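Local coordinates for protein glutathione S-transferase (Rhodospirillum rubrum F11, PDB 4O7H) that probably catalyses the conjugation of glutathione to electrophilic substrates, working as a two-subunit enzyme of the glutathione S-transferase family, at residues A[90-94]-A[151-155]; A[93-98]-A[140-144]; A[98-103]-A[165-170]. All coordinates share one frame; numbering follows the deposited sequence.

Contact 1. Residues A[90-94]-A[151-155]; sequences EVRRL and RRWLA
Arg151 and Glu90 reach for each other from opposite directions and meet in an end-on salt bridge, in which both terminal nitrogens of Arg151 turn to one carboxylate oxygen, OE2. The two flat groups stand steeply, with 74° between their planes, while OE2 lies in the guanidinium plane at its edge. The straighter bond, Arg151 NH2 to Glu90 OE2, is 2.8 Å long and arrives on the anti side of the carboxylate. The second, Arg151 NH1 to Glu90 OE2, is 3.2 Å long and comes in from above the carboxylate plane. Arg151 is extended from CG to NE and runs back along its own loop, where NH2 also donates to Leu154 O at 2.8 Å, on a carbonyl lone pair. Glu90 is bent at chi2 (64°), and Arg93, one helical turn on, takes its carboxylate side-on. Arg93 NE meets Glu90 OE1 at 2.9 Å, and its NH2 meets OE2 on the syn side. Beneath these charges the packing is mostly of methyl groups, Val91 CG2 touching Ala155 CB at 3.6 Å. Leu94 CD1, at the edge of the Arg151 guanidinium, lies against the Leu154 carbonyl, 3.4 Å from Leu154 O. Ala155 points at helix 85-119 and also packs on Thr160 and Ala162, so the loop is wedged between that helix and the start of helix 161-175. Glu90 OE2 thus collects three N-H donors, and two arginines from different segments share its carboxylate, which probably favours its ionised state.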
loop_
_atom_site.group_PDB
_atom_site.type_symbol
_atom_site.label_atom_id
_atom_site.label_comp_id
_atom_site.label_asym_id
_atom_site.label_seq_id
_atom_site.Cartn_x
_atom_site.Cartn_y
_atom_site.Cartn_z
ATOM N N GLU A 90 -2.426 -13.744 -6.012
ATOM C CA GLU A 90 -1.247 -13.502 -6.840
ATOM C C GLU A 90 -1.339 -12.109 -7.479
ATOM O O GLU A 90 -0.350 -11.338 -7.516
ATOM C CB GLU A 90 -1.117 -14.613 -7.898
ATOM C CG GLU A 90 0.007 -14.449 -8.889
ATOM C CD GLU A 90 1.409 -14.491 -8.304
ATOM O OE1 GLU A 90 1.582 -14.821 -7.108
ATOM O OE2 GLU A 90 2.377 -14.170 -9.052
ATOM N N VAL A 91 -2.530 -11.771 -7.950
ATOM C CA VAL A 91 -2.745 -10.401 -8.468
ATOM C C VAL A 91 -2.391 -9.373 -7.388
ATOM O O VAL A 91 -1.658 -8.376 -7.647
ATOM C CB VAL A 91 -4.185 -10.182 -8.941
ATOM C CG1 VAL A 91 -4.393 -8.714 -9.314
ATOM C CG2 VAL A 91 -4.493 -11.072 -10.130
ATOM N N ARG A 92 -2.930 -9.564 -6.194
ATOM C CA ARG A 92 -2.708 -8.609 -5.096
ATOM C C ARG A 92 -1.235 -8.544 -4.640
ATOM O O ARG A 92 -0.705 -7.440 -4.327
ATOM C CB ARG A 92 -3.677 -8.856 -3.945
ATOM C CG ARG A 92 -5.110 -8.573 -4.304
ATOM C CD ARG A 92 -5.980 -8.482 -3.089
ATOM N NE ARG A 92 -7.404 -8.256 -3.345
ATOM C CZ ARG A 92 -8.360 -9.187 -3.338
ATOM N NH1 ARG A 92 -8.098 -10.473 -3.155
ATOM N NH2 ARG A 92 -9.598 -8.818 -3.496
ATOM N N ARG A 93 -0.555 -9.699 -4.636
ATOM C CA ARG A 93 0.872 -9.754 -4.392
ATOM C C ARG A 93 1.618 -8.853 -5.350
ATOM O O ARG A 93 2.485 -8.084 -4.928
ATOM C CB ARG A 93 1.412 -11.222 -4.501
ATOM C CG ARG A 93 2.904 -11.328 -4.220
ATOM C CD ARG A 93 3.437 -12.748 -4.471
ATOM N NE ARG A 93 3.566 -13.091 -5.892
ATOM C CZ ARG A 93 4.587 -12.688 -6.637
ATOM N NH1 ARG A 93 5.534 -11.907 -6.112
ATOM N NH2 ARG A 93 4.644 -13.049 -7.903
ATOM N N LEU A 94 1.301 -8.991 -6.625
ATOM C CA LEU A 94 2.018 -8.242 -7.653
ATOM C C LEU A 94 1.632 -6.771 -7.626
ATOM O O LEU A 94 2.486 -5.888 -7.831
ATOM C CB LEU A 94 1.784 -8.880 -9.028
ATOM C CG LEU A 94 2.629 -10.144 -9.223
ATOM C CD1 LEU A 94 2.110 -10.887 -10.428
ATOM C CD2 LEU A 94 4.110 -9.816 -9.361
ATOM N N ARG A 151 3.968 -16.827 -18.349
ATOM C CA ARG A 151 2.548 -16.578 -18.211
ATOM C C ARG A 151 2.051 -15.700 -19.332
ATOM O O ARG A 151 2.832 -15.007 -19.952
ATOM C CB ARG A 151 2.333 -15.835 -16.887
ATOM C CG ARG A 151 2.763 -16.559 -15.652
ATOM C CD ARG A 151 2.733 -15.624 -14.458
ATOM N NE ARG A 151 3.083 -16.315 -13.227
ATOM C CZ ARG A 151 2.976 -15.807 -12.008
ATOM N NH1 ARG A 151 3.350 -16.518 -10.962
ATOM N NH2 ARG A 151 2.464 -14.604 -11.814
ATOM N N ARG A 152 0.754 -15.715 -19.571
ATOM C CA ARG A 152 0.152 -14.921 -20.608
ATOM C C ARG A 152 0.244 -13.430 -20.248
ATOM O O ARG A 152 0.595 -12.598 -21.078
ATOM C CB ARG A 152 -1.295 -15.353 -20.758
ATOM C CG ARG A 152 -2.026 -14.742 -21.913
ATOM C CD ARG A 152 -3.474 -15.193 -21.839
ATOM N NE ARG A 152 -4.227 -14.877 -23.038
ATOM C CZ ARG A 152 -3.824 -15.222 -24.250
ATOM N NH1 ARG A 152 -2.666 -15.853 -24.394
ATOM N NH2 ARG A 152 -4.552 -14.922 -25.309
ATOM N N TRP A 153 -0.070 -13.131 -18.998
ATOM C CA TRP A 153 -0.048 -11.770 -18.465
ATOM C C TRP A 153 0.668 -11.874 -17.109
ATOM O O TRP A 153 0.996 -12.961 -16.638
ATOM C CB TRP A 153 -1.468 -11.231 -18.307
ATOM C CG TRP A 153 -2.171 -10.991 -19.587
ATOM C CD1 TRP A 153 -3.118 -11.803 -20.168
ATOM C CD2 TRP A 153 -2.025 -9.872 -20.461
ATOM N NE1 TRP A 153 -3.543 -11.256 -21.357
ATOM C CE2 TRP A 153 -2.902 -10.074 -21.558
ATOM C CE3 TRP A 153 -1.218 -8.736 -20.448
ATOM C CZ2 TRP A 153 -3.007 -9.159 -22.619
ATOM C CZ3 TRP A 153 -1.318 -7.844 -21.487
ATOM C CH2 TRP A 153 -2.194 -8.068 -22.571
ATOM N N LEU A 154 0.926 -10.764 -16.408
ATOM C CA LEU A 154 1.863 -10.856 -15.256
ATOM C C LEU A 154 1.408 -11.782 -14.130
ATOM O O LEU A 154 2.226 -12.415 -13.486
ATOM C CB LEU A 154 2.103 -9.507 -14.579
ATOM C CG LEU A 154 2.909 -8.462 -15.302
ATOM C CD1 LEU A 154 3.095 -7.273 -14.347
ATOM C CD2 LEU A 154 4.260 -9.025 -15.688
ATOM N N ALA A 155 0.103 -11.861 -13.909
ATOM C CA ALA A 155 -0.462 -12.652 -12.817
ATOM C C ALA A 155 -1.082 -13.940 -13.266
ATOM O O ALA A 155 -1.623 -14.683 -12.423
ATOM C CB ALA A 155 -1.494 -11.844 -12.034
#

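Contact 2. Residues A[93-98]-A[140-144]; sequences RLVAWF and HLRYI
Tyr143 reaches from helix 140-144 across the face of Trp97 to Arg93. Its CB points at helix 93-98, and with CG anti to the backbone N (chi1 -172°) the ring extends toward that helix. CD2 is the first atom to land, 3.6 Å from Trp97 CZ2. Tyr143 CE2 follows, 3.7 Å above the plane of the indole and over its centre, and 4.1 Å from Leu94 CD2. The two rings are inclined at 40°, neither stacked nor edge-to-face. At the tip, Arg93 grips the hydroxyl end-on: Arg93 NH2 to Tyr143 OH is 2.9 Å, NH1 donates to the same oxygen, and OH lies near the guanidinium plane. Arg93 is also held by Glu90, while Pro46 of the second subunit packs on both Arg93 and Tyr143. One turn earlier, His140 meets Trp97 rim to rim. Trp97 NE1 donates to His140 ND1 over 2.9 Å, near the imidazole plane but tilted from that of the indole, and His140 NE2 is bonded to Glu105. Deeper in, the Phe98 ring turns its edge to Ile144, CZ lying 3.8 Å from Ile144 CG1. The axes of the two segments come no closer than 12.9 Å and run nearly antiparallel (161°), a separation filled by large rings. This is the antiparallel helix pair of the all-helical C-terminal domain of glutathione S-transferases, with an aromatic cluster of Trp97, His140 and Tyr143 between its helices.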
loop_
_atom_site.group_PDB
_atom_site.type_symbol
_atom_site.label_atom_id
_atom_site.label_comp_id
_atom_site.label_asym_id
_atom_site.label_seq_id
_atom_site.Cartn_x
_atom_site.Cartn_y
_atom_site.Cartn_z
ATOM N N ARG A 93 -0.555 -9.699 -4.636
ATOM C CA ARG A 93 0.872 -9.754 -4.392
ATOM C C ARG A 93 1.618 -8.853 -5.350
ATOM O O ARG A 93 2.485 -8.084 -4.928
ATOM C CB ARG A 93 1.412 -11.222 -4.501
ATOM C CG ARG A 93 2.904 -11.328 -4.220
ATOM C CD ARG A 93 3.437 -12.748 -4.471
ATOM N NE ARG A 93 3.566 -13.091 -5.892
ATOM C CZ ARG A 93 4.587 -12.688 -6.637
ATOM N NH1 ARG A 93 5.534 -11.907 -6.112
ATOM N NH2 ARG A 93 4.644 -13.049 -7.903
ATOM N N LEU A 94 1.301 -8.991 -6.625
ATOM C CA LEU A 94 2.018 -8.242 -7.653
ATOM C C LEU A 94 1.632 -6.771 -7.626
ATOM O O LEU A 94 2.486 -5.888 -7.831
ATOM C CB LEU A 94 1.784 -8.880 -9.028
ATOM C CG LEU A 94 2.629 -10.144 -9.223
ATOM C CD1 LEU A 94 2.110 -10.887 -10.428
ATOM C CD2 LEU A 94 4.110 -9.816 -9.361
ATOM N N VAL A 95 0.352 -6.473 -7.375
ATOM C CA VAL A 95 -0.031 -5.066 -7.127
ATOM C C VAL A 95 0.865 -4.472 -6.057
ATOM O O VAL A 95 1.387 -3.354 -6.216
ATOM C CB VAL A 95 -1.536 -4.923 -6.765
ATOM C CG1 VAL A 95 -1.850 -3.535 -6.252
ATOM C CG2 VAL A 95 -2.345 -5.212 -8.003
ATOM N N ALA A 96 1.006 -5.165 -4.921
ATOM C CA ALA A 96 1.885 -4.677 -3.863
ATOM C C ALA A 96 3.358 -4.599 -4.298
ATOM O O ALA A 96 4.057 -3.660 -3.904
ATOM C CB ALA A 96 1.774 -5.562 -2.630
ATOM N N TRP A 97 3.833 -5.569 -5.041
ATOM C CA TRP A 97 5.214 -5.508 -5.541
ATOM C C TRP A 97 5.463 -4.136 -6.215
ATOM O O TRP A 97 6.485 -3.464 -5.955
ATOM C CB TRP A 97 5.453 -6.591 -6.546
ATOM C CG TRP A 97 6.828 -6.549 -7.106
ATOM C CD1 TRP A 97 7.262 -5.752 -8.126
ATOM C CD2 TRP A 97 7.962 -7.335 -6.698
ATOM N NE1 TRP A 97 8.591 -5.972 -8.360
ATOM C CE2 TRP A 97 9.024 -6.974 -7.514
ATOM C CE3 TRP A 97 8.155 -8.338 -5.737
ATOM C CZ2 TRP A 97 10.304 -7.549 -7.395
ATOM C CZ3 TRP A 97 9.385 -8.895 -5.620
ATOM C CH2 TRP A 97 10.446 -8.519 -6.443
ATOM N N PHE A 98 4.545 -3.724 -7.046
ATOM C CA PHE A 98 4.750 -2.471 -7.798
ATOM C C PHE A 98 4.380 -1.273 -6.991
ATOM O O PHE A 98 5.103 -0.272 -7.008
ATOM C CB PHE A 98 4.016 -2.529 -9.169
ATOM C CG PHE A 98 4.733 -3.446 -10.100
ATOM C CD1 PHE A 98 5.862 -3.035 -10.783
ATOM C CD2 PHE A 98 4.315 -4.746 -10.205
ATOM C CE1 PHE A 98 6.565 -3.957 -11.579
ATOM C CE2 PHE A 98 5.033 -5.668 -10.964
ATOM C CZ PHE A 98 6.142 -5.242 -11.656
ATOM N N HIS A 140 13.604 -4.877 -11.633
ATOM C CA HIS A 140 12.161 -5.019 -11.890
ATOM C C HIS A 140 11.801 -5.476 -13.280
ATOM O O HIS A 140 10.869 -6.276 -13.457
ATOM C CB HIS A 140 11.441 -3.734 -11.545
ATOM C CG HIS A 140 11.479 -3.460 -10.088
ATOM N ND1 HIS A 140 10.555 -4.002 -9.215
ATOM C CD2 HIS A 140 12.355 -2.756 -9.336
ATOM C CE1 HIS A 140 10.879 -3.655 -7.980
ATOM N NE2 HIS A 140 11.979 -2.922 -8.023
ATOM N N LEU A 141 12.495 -4.911 -14.278
ATOM C CA LEU A 141 12.299 -5.371 -15.630
ATOM C C LEU A 141 12.702 -6.819 -15.838
ATOM O O LEU A 141 12.029 -7.507 -16.579
ATOM C CB LEU A 141 13.007 -4.486 -16.635
ATOM C CG LEU A 141 12.355 -3.113 -16.774
ATOM C CD1 LEU A 141 13.343 -2.133 -17.391
ATOM C CD2 LEU A 141 11.048 -3.144 -17.566
ATOM N N ARG A 142 13.763 -7.275 -15.169
ATOM C CA ARG A 142 14.146 -8.686 -15.261
ATOM C C ARG A 142 13.052 -9.589 -14.682
ATOM O O ARG A 142 12.750 -10.679 -15.222
ATOM C CB ARG A 142 15.488 -8.971 -14.538
ATOM C CG ARG A 142 16.714 -8.398 -15.214
ATOM C CD ARG A 142 18.011 -9.105 -14.760
ATOM N NE ARG A 142 18.259 -8.911 -13.341
ATOM C CZ ARG A 142 18.843 -7.835 -12.827
ATOM N NH1 ARG A 142 19.243 -6.847 -13.619
ATOM N NH2 ARG A 142 19.006 -7.746 -11.514
ATOM N N TYR A 143 12.425 -9.131 -13.598
ATOM C CA TYR A 143 11.348 -9.898 -12.986
ATOM C C TYR A 143 10.118 -9.975 -13.866
ATOM O O TYR A 143 9.497 -10.997 -14.017
ATOM C CB TYR A 143 11.012 -9.310 -11.605
ATOM C CG TYR A 143 10.067 -10.115 -10.790
ATOM C CD1 TYR A 143 10.196 -11.495 -10.709
ATOM C CD2 TYR A 143 9.028 -9.510 -10.110
ATOM C CE1 TYR A 143 9.315 -12.246 -9.944
ATOM C CE2 TYR A 143 8.155 -10.242 -9.337
ATOM C CZ TYR A 143 8.302 -11.608 -9.254
ATOM O OH TYR A 143 7.434 -12.376 -8.553
ATOM N N ILE A 144 9.734 -8.839 -14.442
ATOM C CA ILE A 144 8.647 -8.824 -15.400
ATOM C C ILE A 144 8.910 -9.781 -16.549
ATOM O O ILE A 144 8.045 -10.558 -16.943
ATOM C CB ILE A 144 8.414 -7.381 -15.906
ATOM C CG1 ILE A 144 7.851 -6.507 -14.782
ATOM C CG2 ILE A 144 7.518 -7.389 -17.131
ATOM C CD1 ILE A 144 7.750 -5.052 -15.130
#

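Contact 3. Residues A[98-103]-A[165-170]; sequences FDRKFN and TAACHL
Phe98 and Ala166 form the tight end of this contact. The methyl CB of Ala166 sits over the centre of the Phe98 ring, 3.5 Å from its centroid and 4° off the normal, a nearly ideal CH-pi approach. Beside it, Phe102 CE1 lies 3.7 Å from His169 CB, and Phe102 CZ meets Leu170 CD2 at 3.8 Å, the two side chains crossing at about a right angle. His169 is the knob, set into a hole made by Phe98, Asp99, Phe102 and Asn103. Phe98 O lies over one face of its ring, while it accepts the N-H of Asn103 in the wide pi-type turn of segment 98-103. The imidazole is helped into place by its own helix, where His169 ND1 donates to Thr165 O at 3.2 Å from above the carbonyl plane. Toward partly exposed Asn103 the fit slackens: His169 NE2 has just a weak, long bond to Asn103 OD1, 3.5 Å, with the amide turned 69° from the ring. Asp99 crosses Thr165 at about a right angle, and its OD2 looks elsewhere, to Trp65 NE1 and Lys15 NZ. Lys15 also bonds Thr165 OG1. Arg100, directed away from helix 165-170, pairs with Glu47 and Asp63 of the second subunit. Polar groups at this helix junction therefore serve two ends: Thr165 O, shared by the backbone N and ND1 of His169, steadies the knob, while Asp99 and Thr165 tie the helices to the thioredoxin-like domain, where Lys15 probably favours the carboxylate's negative charge.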
loop_
_atom_site.group_PDB
_atom_site.type_symbol
_atom_site.label_atom_id
_atom_site.label_comp_id
_atom_site.label_asym_id
_atom_site.label_seq_id
_atom_site.Cartn_x
_atom_site.Cartn_y
_atom_site.Cartn_z
ATOM N N PHE A 98 4.545 -3.724 -7.046
ATOM C CA PHE A 98 4.750 -2.471 -7.798
ATOM C C PHE A 98 4.380 -1.273 -6.991
ATOM O O PHE A 98 5.103 -0.272 -7.008
ATOM C CB PHE A 98 4.016 -2.529 -9.169
ATOM C CG PHE A 98 4.733 -3.446 -10.100
ATOM C CD1 PHE A 98 5.862 -3.035 -10.783
ATOM C CD2 PHE A 98 4.315 -4.746 -10.205
ATOM C CE1 PHE A 98 6.565 -3.957 -11.579
ATOM C CE2 PHE A 98 5.033 -5.668 -10.964
ATOM C CZ PHE A 98 6.142 -5.242 -11.656
ATOM N N ASP A 99 3.255 -1.312 -6.256
ATOM C CA ASP A 99 2.873 -0.097 -5.491
ATOM C C ASP A 99 3.724 0.157 -4.228
ATOM O O ASP A 99 3.718 1.268 -3.690
ATOM C CB ASP A 99 1.380 -0.107 -5.125
ATOM C CG ASP A 99 0.478 0.313 -6.257
ATOM O OD1 ASP A 99 0.898 1.036 -7.236
ATOM O OD2 ASP A 99 -0.716 -0.103 -6.249
ATOM N N ARG A 100 4.434 -0.853 -3.742
ATOM C CA ARG A 100 5.429 -0.686 -2.663
ATOM C C ARG A 100 6.856 -0.712 -3.179
ATOM O O ARG A 100 7.575 0.282 -3.026
ATOM C CB ARG A 100 5.252 -1.771 -1.545
ATOM C CG ARG A 100 6.347 -1.771 -0.487
ATOM C CD ARG A 100 6.004 -2.624 0.784
ATOM N NE ARG A 100 5.708 -3.990 0.380
ATOM C CZ ARG A 100 4.536 -4.602 0.504
ATOM N NH1 ARG A 100 3.501 -3.983 1.056
ATOM N NH2 ARG A 100 4.391 -5.808 0.021
ATOM N N LYS A 101 7.324 -1.867 -3.616
ATOM C CA LYS A 101 8.754 -2.090 -3.913
ATOM C C LYS A 101 9.190 -1.263 -5.142
ATOM O O LYS A 101 10.161 -0.502 -5.088
ATOM C CB LYS A 101 9.101 -3.560 -4.079
ATOM C CG LYS A 101 10.565 -3.831 -4.169
ATOM C CD LYS A 101 10.869 -5.295 -4.420
ATOM C CE LYS A 101 12.300 -5.538 -4.858
ATOM N NZ LYS A 101 13.293 -5.301 -3.768
ATOM N N PHE A 102 8.517 -1.439 -6.276
ATOM C CA PHE A 102 8.882 -0.649 -7.443
ATOM C C PHE A 102 8.707 0.818 -7.151
ATOM O O PHE A 102 9.558 1.657 -7.502
ATOM C CB PHE A 102 8.034 -1.080 -8.663
ATOM C CG PHE A 102 8.432 -0.424 -9.975
ATOM C CD1 PHE A 102 8.124 0.880 -10.249
ATOM C CD2 PHE A 102 9.055 -1.168 -10.935
ATOM C CE1 PHE A 102 8.491 1.445 -11.446
ATOM C CE2 PHE A 102 9.398 -0.627 -12.144
ATOM C CZ PHE A 102 9.119 0.694 -12.403
ATOM N N ASN A 103 7.603 1.167 -6.481
ATOM C CA ASN A 103 7.305 2.544 -6.185
ATOM C C ASN A 103 8.424 3.198 -5.370
ATOM O O ASN A 103 8.812 4.325 -5.655
ATOM C CB ASN A 103 5.980 2.665 -5.460
ATOM C CG ASN A 103 5.597 4.098 -5.195
ATOM O OD1 ASN A 103 5.428 4.888 -6.105
ATOM N ND2 ASN A 103 5.543 4.467 -3.892
ATOM N N THR A 165 -1.080 -1.932 -12.876
ATOM C CA THR A 165 -0.237 -1.257 -11.888
ATOM C C THR A 165 1.214 -1.135 -12.415
ATOM O O THR A 165 1.779 -0.047 -12.443
ATOM C CB THR A 165 -0.285 -1.993 -10.532
ATOM O OG1 THR A 165 -1.663 -2.119 -10.099
ATOM C CG2 THR A 165 0.532 -1.220 -9.487
ATOM N N ALA A 166 1.779 -2.258 -12.854
ATOM C CA ALA A 166 3.146 -2.275 -13.344
ATOM C C ALA A 166 3.317 -1.316 -14.565
ATOM O O ALA A 166 4.285 -0.512 -14.624
ATOM C CB ALA A 166 3.564 -3.694 -13.739
ATOM N N ALA A 167 2.361 -1.343 -15.490
ATOM C CA ALA A 167 2.444 -0.555 -16.712
ATOM C C ALA A 167 2.268 0.919 -16.364
ATOM O O ALA A 167 2.881 1.786 -17.008
ATOM C CB ALA A 167 1.393 -1.016 -17.722
ATOM N N CYS A 168 1.434 1.232 -15.365
ATOM C CA CYS A 168 1.182 2.645 -15.019
ATOM C C CYS A 168 2.441 3.232 -14.371
ATOM O O CYS A 168 2.841 4.370 -14.674
ATOM C CB CYS A 168 -0.047 2.823 -14.173
ATOM S SG CYS A 168 -1.555 2.665 -15.131
ATOM N N HIS A 169 3.098 2.464 -13.501
ATOM C CA HIS A 169 4.375 2.917 -12.932
ATOM C C HIS A 169 5.392 3.117 -14.052
ATOM O O HIS A 169 6.023 4.153 -14.137
ATOM C CB HIS A 169 4.851 1.897 -11.927
ATOM C CG HIS A 169 4.321 2.154 -10.558
ATOM N ND1 HIS A 169 3.175 1.584 -10.039
ATOM C CD2 HIS A 169 4.792 2.971 -9.599
ATOM C CE1 HIS A 169 3.021 1.993 -8.785
ATOM N NE2 HIS A 169 3.954 2.885 -8.539
ATOM N N LEU A 170 5.519 2.119 -14.930
ATOM C CA LEU A 170 6.504 2.178 -16.003
ATOM C C LEU A 170 6.218 3.310 -16.947
ATOM O O LEU A 170 7.159 3.894 -17.517
ATOM C CB LEU A 170 6.637 0.859 -16.735
ATOM C CG LEU A 170 7.502 -0.158 -15.973
ATOM C CD1 LEU A 170 7.311 -1.551 -16.513
ATOM C CD2 LEU A 170 8.976 0.215 -16.121
#

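In the fold
All three contacts are mainly buried, and all use helix 85-119, reading it from its first turns to its middle. The centre of contact 3 is about 6 Å from the centre of the chain, that of contact 1 about 15 Å. Their chemistry follows: ion pairs joining helix to loop in contact 1, aromatic rings with polar tips in contact 2, and close apolar and imidazole packing in contact 3. Arg93 and Leu94 are common to contacts 1 and 2, and Phe98 to contacts 2 and 3. Leu154 of contact 1 packs on Ile144 and Ala166, so loop and helices 127-150 and 161-175 close round one core, while each contact also has residues reaching the second subunit.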